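Long-range contacts in glutathione s-transferase (Agrobacterium tumefaciens, PDB 2YCD), which binds glutathione conjugates and probably catalyses the attack of glutathione on electrophilic compounds, consistent with a part in herbicide detoxification: residues P15-T20 / V45-H50; L127-V132 / R186-S191; R167-G172 / L201-R206. One frame throughout, in Å; residues are numbered along the deposited sequence.

Interaction 1 (P15-T20 / V45-H50)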
loop_
_atom_site.group_PDB
_atom_site.type_symbol
_atom_site.label_atom_id
_atom_site.label_comp_id
_atom_site.label_asym_id
_atom_site.label_seq_id
_atom_site.Cartn_x
_atom_site.Cartn_y
_atom_site.Cartn_z
ATOM N N PRO A 15 -19.909 17.980 -10.266
ATOM C CA PRO A 15 -18.733 18.846 -10.365
ATOM C C PRO A 15 -17.463 18.052 -10.659
ATOM O O PRO A 15 -17.248 16.983 -10.084
ATOM C CB PRO A 15 -18.659 19.474 -8.976
ATOM C CG PRO A 15 -19.258 18.471 -8.082
ATOM C CD PRO A 15 -20.331 17.773 -8.871
ATOM N N ASN A 16 -16.634 18.569 -11.557
ATOM C CA ASN A 16 -15.286 18.047 -11.775
ATOM C C ASN A 16 -14.515 18.013 -10.459
ATOM O O ASN A 16 -14.690 18.890 -9.625
ATOM C CB ASN A 16 -14.534 18.987 -12.718
ATOM C CG ASN A 16 -15.144 19.067 -14.107
ATOM O OD1 ASN A 16 -15.873 18.173 -14.559
ATOM N ND2 ASN A 16 -14.838 20.156 -14.799
ATOM N N PRO A 17 -13.649 17.010 -10.275
ATOM C CA PRO A 17 -12.803 16.987 -9.086
ATOM C C PRO A 17 -11.587 17.916 -9.221
ATOM O O PRO A 17 -11.178 18.295 -10.331
ATOM C CB PRO A 17 -12.356 15.525 -9.023
ATOM C CG PRO A 17 -12.258 15.128 -10.452
ATOM C CD PRO A 17 -13.426 15.835 -11.137
ATOM N N THR A 18 -11.044 18.294 -8.067
ATOM C CA THR A 18 -9.847 19.111 -7.965
ATOM C C THR A 18 -8.786 18.327 -7.182
ATOM O O THR A 18 -9.071 17.793 -6.111
ATOM C CB THR A 18 -10.133 20.437 -7.237
ATOM O OG1 THR A 18 -11.107 21.165 -7.996
ATOM C CG2 THR A 18 -8.853 21.268 -7.110
ATOM N N ILE A 19 -7.582 18.239 -7.730
ATOM C CA ILE A 19 -6.499 17.537 -7.057
ATOM C C ILE A 19 -5.366 18.477 -6.682
ATOM O O ILE A 19 -5.098 19.463 -7.378
ATOM C CB ILE A 19 -5.977 16.369 -7.893
ATOM C CG1 ILE A 19 -5.253 16.871 -9.126
ATOM C CG2 ILE A 19 -7.137 15.406 -8.250
ATOM C CD1 ILE A 19 -4.606 15.748 -9.930
ATOM N N THR A 20 -4.713 18.206 -5.566
ATOM C CA THR A 20 -3.566 19.025 -5.182
ATOM C C THR A 20 -2.280 18.455 -5.757
ATOM O O THR A 20 -2.108 17.227 -5.861
ATOM C CB THR A 20 -3.428 19.149 -3.663
ATOM O OG1 THR A 20 -3.437 17.830 -3.094
ATOM C CG2 THR A 20 -4.568 19.998 -3.061
ATOM N N VAL A 45 -10.582 7.687 -18.083
ATOM C CA VAL A 45 -12.045 7.633 -18.012
ATOM C C VAL A 45 -12.710 8.865 -18.650
ATOM O O VAL A 45 -13.942 8.914 -18.763
ATOM C CB VAL A 45 -12.572 7.386 -16.567
ATOM C CG1 VAL A 45 -11.942 6.114 -15.969
ATOM C CG2 VAL A 45 -12.328 8.589 -15.659
ATOM N N GLY A 46 -11.916 9.841 -19.090
ATOM C CA GLY A 46 -12.451 11.013 -19.765
ATOM C C GLY A 46 -13.141 11.978 -18.813
ATOM O O GLY A 46 -14.112 12.638 -19.177
ATOM N N GLN A 47 -12.642 12.071 -17.585
ATOM C CA GLN A 47 -13.181 13.014 -16.601
ATOM C C GLN A 47 -12.353 14.305 -16.532
ATOM O O GLN A 47 -11.210 14.281 -16.072
ATOM C CB GLN A 47 -13.211 12.360 -15.221
ATOM C CG GLN A 47 -13.574 13.322 -14.099
ATOM C CD GLN A 47 -14.998 13.796 -14.210
ATOM O OE1 GLN A 47 -15.928 12.989 -14.169
ATOM N NE2 GLN A 47 -15.181 15.105 -14.376
ATOM N N PRO A 48 -12.922 15.452 -16.967
ATOM C CA PRO A 48 -12.209 16.724 -16.782
ATOM C C PRO A 48 -11.929 17.001 -15.308
ATOM O O PRO A 48 -12.716 16.622 -14.445
ATOM C CB PRO A 48 -13.181 17.777 -17.351
ATOM C CG PRO A 48 -14.120 16.994 -18.232
ATOM C CD PRO A 48 -14.239 15.630 -17.614
ATOM N N TYR A 49 -10.794 17.625 -15.019
ATOM C CA TYR A 49 -10.433 17.892 -13.636
ATOM C C TYR A 49 -9.645 19.190 -13.539
ATOM O O TYR A 49 -9.265 19.812 -14.563
ATOM C CB TYR A 49 -9.637 16.713 -13.038
ATOM C CG TYR A 49 -8.257 16.534 -13.646
ATOM C CD1 TYR A 49 -8.079 15.823 -14.827
ATOM C CD2 TYR A 49 -7.133 17.082 -13.041
ATOM C CE1 TYR A 49 -6.817 15.652 -15.394
ATOM C CE2 TYR A 49 -5.858 16.915 -13.603
ATOM C CZ TYR A 49 -5.718 16.218 -14.787
ATOM O OH TYR A 49 -4.460 16.059 -15.334
ATOM N N HIS A 50 -9.403 19.598 -12.306
ATOM C CA HIS A 50 -8.705 20.835 -12.002
ATOM C C HIS A 50 -7.608 20.558 -11.002
ATOM O O HIS A 50 -7.636 19.529 -10.307
ATOM C CB HIS A 50 -9.694 21.877 -11.452
ATOM C CG HIS A 50 -10.910 22.014 -12.300
ATOM N ND1 HIS A 50 -10.937 22.804 -13.430
ATOM C CD2 HIS A 50 -12.113 21.390 -12.250
ATOM C CE1 HIS A 50 -12.112 22.691 -14.016
ATOM N NE2 HIS A 50 -12.847 21.837 -13.320
#

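Interaction 2 (L127-V132 / R186-S191). With GTB (S-(p-nitrobenzyl)glutathione), chain B.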
loop_
_atom_site.group_PDB
_atom_site.type_symbol
_atom_site.label_atom_id
_atom_site.label_comp_id
_atom_site.label_asym_id
_atom_site.label_seq_id
_atom_site.Cartn_x
_atom_site.Cartn_y
_atom_site.Cartn_z
ATOM N N LEU A 127 11.580 1.917 -3.427
ATOM C CA LEU A 127 11.888 3.078 -2.606
ATOM C C LEU A 127 13.020 2.804 -1.615
ATOM O O LEU A 127 13.807 3.704 -1.309
ATOM C CB LEU A 127 10.636 3.552 -1.872
ATOM C CG LEU A 127 9.521 4.004 -2.817
ATOM C CD1 LEU A 127 8.383 4.632 -2.018
ATOM C CD2 LEU A 127 10.046 4.975 -3.876
ATOM N N ASN A 128 13.117 1.577 -1.113
ATOM C CA ASN A 128 14.223 1.243 -0.213
ATOM C C ASN A 128 15.546 1.451 -0.952
ATOM O O ASN A 128 16.514 1.959 -0.381
ATOM C CB ASN A 128 14.106 -0.186 0.344
ATOM C CG ASN A 128 13.020 -0.315 1.392
ATOM O OD1 ASN A 128 12.538 0.678 1.936
ATOM N ND2 ASN A 128 12.625 -1.547 1.670
ATOM N N PHE A 129 15.556 1.105 -2.233
ATOM C CA PHE A 129 16.719 1.322 -3.083
ATOM C C PHE A 129 16.950 2.779 -3.452
ATOM O O PHE A 129 18.059 3.301 -3.260
ATOM C CB PHE A 129 16.623 0.465 -4.347
ATOM C CG PHE A 129 17.665 0.797 -5.381
ATOM C CD1 PHE A 129 18.974 0.347 -5.246
ATOM C CD2 PHE A 129 17.333 1.566 -6.474
ATOM C CE1 PHE A 129 19.935 0.661 -6.203
ATOM C CE2 PHE A 129 18.283 1.896 -7.424
ATOM C CZ PHE A 129 19.585 1.437 -7.286
ATOM N N THR A 130 15.934 3.460 -3.970
ATOM C CA THR A 130 16.156 4.827 -4.453
ATOM C C THR A 130 16.457 5.805 -3.311
ATOM O O THR A 130 17.162 6.801 -3.514
ATOM C CB THR A 130 14.992 5.337 -5.339
ATOM O OG1 THR A 130 13.796 5.392 -4.561
ATOM C CG2 THR A 130 14.794 4.420 -6.534
ATOM N N THR A 131 15.959 5.516 -2.112
ATOM C CA THR A 131 16.245 6.346 -0.950
ATOM C C THR A 131 17.743 6.323 -0.622
ATOM O O THR A 131 18.362 7.379 -0.424
ATOM C CB THR A 131 15.424 5.908 0.272
ATOM O OG1 THR A 131 14.042 6.219 0.041
ATOM C CG2 THR A 131 15.893 6.638 1.539
ATOM N N VAL A 132 18.326 5.126 -0.567
ATOM C CA VAL A 132 19.760 4.988 -0.347
ATOM C C VAL A 132 20.527 5.587 -1.522
ATOM O O VAL A 132 21.480 6.356 -1.334
ATOM C CB VAL A 132 20.160 3.508 -0.166
ATOM C CG1 VAL A 132 21.678 3.395 0.032
ATOM C CG2 VAL A 132 19.419 2.899 1.019
ATOM N N ARG A 186 8.268 3.436 -13.084
ATOM C CA ARG A 186 8.941 4.582 -13.688
ATOM C C ARG A 186 9.944 5.260 -12.767
ATOM O O ARG A 186 10.826 5.959 -13.258
ATOM C CB ARG A 186 7.936 5.596 -14.246
ATOM C CG ARG A 186 7.241 5.126 -15.526
ATOM C CD ARG A 186 6.540 6.313 -16.265
ATOM N NE ARG A 186 7.535 7.320 -16.660
ATOM C CZ ARG A 186 7.520 8.615 -16.344
ATOM N NH1 ARG A 186 6.526 9.136 -15.655
ATOM N NH2 ARG A 186 8.517 9.409 -16.747
ATOM N N ARG A 187 9.827 5.049 -11.448
ATOM C CA ARG A 187 10.843 5.577 -10.533
ATOM C C ARG A 187 12.217 4.960 -10.760
ATOM O O ARG A 187 13.219 5.481 -10.275
ATOM C CB ARG A 187 10.396 5.413 -9.082
ATOM C CG ARG A 187 9.122 6.187 -8.821
ATOM C CD ARG A 187 8.708 6.154 -7.380
ATOM N NE ARG A 187 9.513 7.064 -6.577
ATOM C CZ ARG A 187 9.064 7.715 -5.512
ATOM N NH1 ARG A 187 7.806 7.558 -5.108
ATOM N NH2 ARG A 187 9.883 8.505 -4.838
ATOM N N LEU A 188 12.266 3.881 -11.535
ATOM C CA LEU A 188 13.536 3.228 -11.878
ATOM C C LEU A 188 14.124 3.662 -13.208
ATOM O O LEU A 188 15.214 3.191 -13.570
ATOM C CB LEU A 188 13.377 1.713 -11.905
ATOM C CG LEU A 188 13.070 1.066 -10.563
ATOM C CD1 LEU A 188 12.817 -0.414 -10.776
ATOM C CD2 LEU A 188 14.236 1.274 -9.591
ATOM N N GLU A 189 13.433 4.510 -13.963
ATOM C CA GLU A 189 13.931 4.885 -15.298
ATOM C C GLU A 189 15.357 5.439 -15.244
ATOM O O GLU A 189 16.217 4.990 -15.991
ATOM C CB GLU A 189 12.999 5.886 -15.995
ATOM C CG GLU A 189 11.685 5.287 -16.490
ATOM C CD GLU A 189 10.774 6.309 -17.176
ATOM O OE1 GLU A 189 10.995 7.527 -17.010
ATOM O OE2 GLU A 189 9.829 5.888 -17.881
ATOM N N SER A 190 15.605 6.382 -14.340
ATOM C CA SER A 190 16.896 7.064 -14.254
ATOM C C SER A 190 18.057 6.127 -13.898
ATOM O O SER A 190 19.220 6.416 -14.216
ATOM C CB SER A 190 16.816 8.208 -13.235
ATOM O OG SER A 190 16.648 7.703 -11.922
ATOM N N SER A 191 17.742 5.009 -13.247
ATOM C CA SER A 191 18.754 4.057 -12.781
ATOM C C SER A 191 19.212 3.120 -13.897
ATOM O O SER A 191 20.291 2.538 -13.817
ATOM C CB SER A 191 18.204 3.232 -11.622
ATOM O OG SER A 191 17.269 2.259 -12.082
HETATM N N1 GTB B . 0.754 7.195 0.421
HETATM C CA1 GTB B . 0.645 8.538 -0.168
HETATM C C1 GTB B . -0.026 8.461 -1.515
HETATM O O11 GTB B . 0.249 7.478 -2.236
HETATM O O12 GTB B . -0.809 9.376 -1.866
HETATM C CB1 GTB B . 2.054 9.147 -0.251
HETATM C CG1 GTB B . 1.998 10.599 -0.723
HETATM C CD1 GTB B . 3.384 11.183 -0.922
HETATM O OE1 GTB B . 4.377 10.499 -0.674
HETATM N N2 GTB B . 3.434 12.431 -1.384
HETATM C CA2 GTB B . 4.700 13.119 -1.641
HETATM C C2 GTB B . 4.754 14.454 -0.964
HETATM O O2 GTB B . 3.761 15.170 -0.863
HETATM C CB2 GTB B . 4.793 13.435 -3.146
HETATM S SG2 GTB B . 4.931 12.024 -4.191
HETATM N N3 GTB B . 5.951 14.821 -0.502
HETATM C CA3 GTB B . 6.234 16.102 0.125
HETATM C C3 GTB B . 6.502 16.015 1.600
HETATM O O31 GTB B . 6.565 14.897 2.148
HETATM O O32 GTB B . 6.648 17.103 2.203
HETATM C "C'" GTB B . 6.509 11.307 -3.839
HETATM C "C1'" GTB B . 7.578 11.762 -4.799
HETATM C "C2'" GTB B . 8.387 12.840 -4.477
HETATM C "C3'" GTB B . 9.380 13.250 -5.366
HETATM C "C4'" GTB B . 9.558 12.573 -6.571
HETATM N N41 GTB B . 10.566 12.981 -7.464
HETATM O O41 GTB B . 10.812 12.336 -8.481
HETATM O O42 GTB B . 11.207 13.982 -7.204
HETATM C "C5'" GTB B . 8.748 11.490 -6.881
HETATM C "C6'" GTB B . 7.759 11.077 -5.994
HETATM O O HOH W 1 12.519 7.220 -6.984
#

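Interaction 3 (R167-G172 / L201-R206)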
loop_
_atom_site.group_PDB
_atom_site.type_symbol
_atom_site.label_atom_id
_atom_site.label_comp_id
_atom_site.label_asym_id
_atom_site.label_seq_id
_atom_site.Cartn_x
_atom_site.Cartn_y
_atom_site.Cartn_z
ATOM N N ARG A 167 2.239 -11.355 -21.000
ATOM C CA ARG A 167 0.971 -10.643 -20.818
ATOM C C ARG A 167 1.108 -9.192 -21.278
ATOM O O ARG A 167 2.131 -8.549 -21.004
ATOM C CB ARG A 167 0.559 -10.656 -19.342
ATOM C CG ARG A 167 0.229 -12.034 -18.752
ATOM C CD ARG A 167 0.120 -11.964 -17.234
ATOM N NE ARG A 167 -0.130 -13.274 -16.634
ATOM C CZ ARG A 167 -1.289 -13.645 -16.098
ATOM N NH1 ARG A 167 -2.314 -12.801 -16.067
ATOM N NH2 ARG A 167 -1.422 -14.858 -15.580
ATOM N N GLU A 168 0.073 -8.670 -21.947
ATOM C CA GLU A 168 0.053 -7.260 -22.310
ATOM C C GLU A 168 -0.062 -6.407 -21.036
ATOM O O GLU A 168 0.693 -5.455 -20.872
ATOM C CB GLU A 168 -1.109 -6.952 -23.262
ATOM C CG GLU A 168 -1.006 -5.576 -23.904
ATOM C CD GLU A 168 -2.198 -5.243 -24.791
ATOM O OE1 GLU A 168 -3.130 -6.065 -24.875
ATOM O OE2 GLU A 168 -2.199 -4.149 -25.386
ATOM N N TRP A 169 -0.986 -6.796 -20.159
ATOM C CA TRP A 169 -1.273 -6.064 -18.918
ATOM C C TRP A 169 -1.328 -7.055 -17.766
ATOM O O TRP A 169 -1.292 -8.269 -17.978
ATOM C CB TRP A 169 -2.587 -5.281 -19.041
ATOM C CG TRP A 169 -2.644 -4.387 -20.261
ATOM C CD1 TRP A 169 -3.467 -4.534 -21.346
ATOM C CD2 TRP A 169 -1.841 -3.224 -20.520
ATOM N NE1 TRP A 169 -3.227 -3.532 -22.252
ATOM C CE2 TRP A 169 -2.229 -2.721 -21.775
ATOM C CE3 TRP A 169 -0.834 -2.555 -19.811
ATOM C CZ2 TRP A 169 -1.659 -1.581 -22.339
ATOM C CZ3 TRP A 169 -0.252 -1.424 -20.379
ATOM C CH2 TRP A 169 -0.670 -0.951 -21.632
ATOM N N LEU A 170 -1.404 -6.551 -16.540
ATOM C CA LEU A 170 -1.387 -7.434 -15.368
ATOM C C LEU A 170 -2.592 -8.381 -15.265
ATOM O O LEU A 170 -2.418 -9.545 -14.875
ATOM C CB LEU A 170 -1.241 -6.619 -14.079
ATOM C CG LEU A 170 0.110 -5.917 -13.862
ATOM C CD1 LEU A 170 -0.049 -4.853 -12.795
ATOM C CD2 LEU A 170 1.250 -6.863 -13.508
ATOM N N GLU A 171 -3.798 -7.888 -15.533
ATOM C CA GLU A 171 -5.024 -8.710 -15.404
ATOM C C GLU A 171 -5.941 -8.543 -16.605
ATOM O O GLU A 171 -6.948 -7.834 -16.544
ATOM C CB GLU A 171 -5.785 -8.371 -14.108
ATOM C CG GLU A 171 -7.117 -9.127 -13.905
ATOM C CD GLU A 171 -6.991 -10.643 -14.020
ATOM O OE1 GLU A 171 -6.037 -11.225 -13.455
ATOM O OE2 GLU A 171 -7.858 -11.256 -14.683
ATOM N N GLY A 172 -5.590 -9.186 -17.712
ATOM C CA GLY A 172 -6.399 -9.092 -18.912
ATOM C C GLY A 172 -6.298 -7.718 -19.537
ATOM O O GLY A 172 -5.229 -7.320 -20.007
ATOM N N LEU A 201 10.430 -3.429 -19.082
ATOM C CA LEU A 201 10.671 -2.229 -19.868
ATOM C C LEU A 201 9.593 -2.047 -20.934
ATOM O O LEU A 201 9.048 -0.961 -21.105
ATOM C CB LEU A 201 12.040 -2.334 -20.530
ATOM C CG LEU A 201 12.443 -1.116 -21.362
ATOM C CD1 LEU A 201 12.416 0.152 -20.503
ATOM C CD2 LEU A 201 13.830 -1.352 -21.944
ATOM N N ALA A 202 9.288 -3.117 -21.660
ATOM C CA ALA A 202 8.282 -3.066 -22.715
ATOM C C ALA A 202 6.896 -2.771 -22.140
ATOM O O ALA A 202 6.095 -2.061 -22.757
ATOM C CB ALA A 202 8.275 -4.382 -23.515
ATOM N N TYR A 203 6.622 -3.335 -20.965
ATOM C CA TYR A 203 5.369 -3.096 -20.244
ATOM C C TYR A 203 5.216 -1.604 -19.885
ATOM O O TYR A 203 4.199 -0.986 -20.183
ATOM C CB TYR A 203 5.347 -4.003 -19.007
ATOM C CG TYR A 203 4.232 -3.744 -18.008
ATOM C CD1 TYR A 203 2.912 -4.018 -18.315
ATOM C CD2 TYR A 203 4.520 -3.230 -16.747
ATOM C CE1 TYR A 203 1.892 -3.792 -17.395
ATOM C CE2 TYR A 203 3.523 -3.010 -15.815
ATOM C CZ TYR A 203 2.214 -3.281 -16.133
ATOM O OH TYR A 203 1.221 -3.030 -15.214
ATOM N N VAL A 204 6.250 -1.026 -19.298
ATOM C CA VAL A 204 6.232 0.402 -18.975
ATOM C C VAL A 204 6.026 1.232 -20.252
ATOM O O VAL A 204 5.215 2.160 -20.269
ATOM C CB VAL A 204 7.530 0.805 -18.277
ATOM C CG1 VAL A 204 7.659 2.332 -18.206
ATOM C CG2 VAL A 204 7.577 0.192 -16.882
ATOM N N GLU A 205 6.750 0.897 -21.322
ATOM C CA GLU A 205 6.594 1.625 -22.578
ATOM C C GLU A 205 5.189 1.479 -23.171
ATOM O O GLU A 205 4.650 2.445 -23.745
ATOM C CB GLU A 205 7.675 1.249 -23.606
ATOM C CG GLU A 205 9.098 1.658 -23.189
ATOM C CD GLU A 205 9.250 3.149 -22.913
ATOM O OE1 GLU A 205 8.532 3.956 -23.540
ATOM O OE2 GLU A 205 10.096 3.518 -22.067
ATOM N N ARG A 206 4.574 0.308 -23.027
ATOM C CA ARG A 206 3.198 0.122 -23.502
ATOM C C ARG A 206 2.233 1.099 -22.814
ATOM O O ARG A 206 1.320 1.653 -23.442
ATOM C CB ARG A 206 2.722 -1.317 -23.277
ATOM C CG ARG A 206 3.230 -2.301 -24.322
ATOM C CD ARG A 206 2.406 -3.591 -24.338
ATOM N NE ARG A 206 2.534 -4.349 -23.108
ATOM C CZ ARG A 206 3.579 -5.103 -22.804
ATOM N NH1 ARG A 206 4.614 -5.189 -23.642
ATOM N NH2 ARG A 206 3.595 -5.771 -21.666
#

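Interaction 1 (P15-T20 / V45-H50)
His50 exchanges two backbone hydrogen bonds with segment 15-20, one with Pro17 and one with Ile19, and these fix how the two segments meet. His50 N donates to Pro17 O at 3.0 Å, and Ile19 N donates back to His50 O at 2.9 Å, so His50 spans Thr18 in a parallel bridge. Thr18 CA lies 3.2 Å from His50 O, a CA-H...O contact. The CA atoms of Thr18 and His50 are 4.5 Å apart, and their side chains leave the same face of the sheet, with Thr18 OG1 near His50 CB.

One side-chain hydrogen bond crosses between the segments, on the N-terminal side of the bridge. Asn16 ND2 donates to His50 NE2 at 3.0 Å, nearly straight (165° at the hydrogen). The imidazole nitrogen lies in the plane of the Asn16 amide, whereas the amide nitrogen stands 27° out of the ring plane; the bond is consistent with an unprotonated NE2. A second bond stays inside segment 45-50: Gln47 folds back through a bend at chi2 (67°) and gives its NE2 to Pro48 O, in the carbonyl plane and on a lone pair. Pro17 CD lies against Gln47 CG and CD.

The apolar contacts are looser. Pro17 CG meets Tyr49 CB at 4.0 Å, and Ile19 CD1 approaches Tyr49 CE2 at 4.1 Å, coming obliquely to the ring. Tyr49 OH is hydrogen-bonded to Arg39 of helix 35-45, and Ile19 also packs on that helix.

Gly46, with positive phi, closes helix 35-45 as the C-prime residue of a Schellman motif, and the chain then runs into strand 50-54 parallel to strand 18-22. Strand, helix and parallel strand form the right-handed beta-alpha-beta crossover that opens the thioredoxin-like domain of glutathione transferases.

Interaction 2 (L127-V132 / R186-S191)
Leu127 and Arg187 form the tight part of this contact. The flat Arg187 guanidinium has a methyl group, Leu127 CD2, over the centre of one face, 3.3 Å from CZ. Near the rim of the opposite face lies C6' of the nitrobenzyl ring of the bound S-(p-nitrobenzyl)glutathione, 3.5 Å from Arg187 NH2. A bend at chi3 (77°) turns the end of the arginine chain into that position. At the guanidinium edge, in its plane, a water accepts from Arg187 NE at 3.0 Å; its bond to Thr130 OG1 is weak, so any water bridge between the segments is tenuous.

Farther along, the packing slackens. Phe129 CD2 and Leu188 CD2 are 4.4 Å apart, Ser191 CB comes to the ring edge, 4.4 Å from Phe129 CE2, and no direct hydrogen bond crosses between the segments. Ser191 OG instead turns back to Leu188 O at 2.7 Å, a bond internal to its own turn. Asn128, which takes no part in this contact, packs on Asn128 of the second subunit.

The Phe129 ring continues into helix 142-164, touching Leu146 and Leu153. Phe129 thus links helix 105-135 to both helix 142-164 and the loop after helix 176-185.

Interaction 3 (R167-G172 / L201-R206)
Trp169 and Leu170 pack on Tyr203 where, in the all-helical C-terminal domain of the glutathione transferase fold, the connection between helices 142-164 and 176-185 meets helix 198-208. The Tyr203 ring reaches across with CG anti to its backbone N (chi1 171°) and meets Trp169 at CE1 and Leu170 at its hydroxyl end. Trp169 CE3 is 3.8 Å from Tyr203 CE1, approached obliquely. Leu170 crosses the tyrosine at about a right angle, with CD1 3.3 Å from Tyr203 OH. That hydroxyl is hydrogen-bonded to Asp178 of helix 176-185, which also accepts from Leu170 N, so one carboxylate oxygen serves both sides of the contact.

Arg206 and Trp169 run antiparallel alongside one another, their flat groups inclined by 69°. Trp169 CH2 meets Arg206 CB at 3.8 Å and has Arg206 O in its ring plane, at the edge. The indole carries Glu168 CG over one face, toward its rim.

The guanidinium holds the main chain side-on through two nitrogens: Arg206 NE reaches Glu168 O at 3.1 Å on a lone pair in the carbonyl plane, whereas Arg206 NH2, at 3.0 Å from Glu168 O, is tilted 35° from that plane.

How the interactions relate
Interaction 1 lies in the thioredoxin-like N-terminal domain, at the edge of the four-stranded sheet where strands 18-22 and 50-54 begin, and closes before the other two open. Interactions 2 and 3 belong to the helical C-terminal domain, where their segments alternate along the chain: 127-132, 167-172, 186-191, 201-206. Their centres are 20 Å apart, yet they touch, Arg186 CG packing on Val204 CG1 at 3.9 Å. Interaction 1 is about 29 Å from interaction 2 and 26 Å from interaction 3, centre to centre, and touches neither. The three thus sample both domains; interaction 2 supplies a residue of the ligand pocket, Arg187, and interaction 3 fastens helix 198-208 to the loop after helix 142-164.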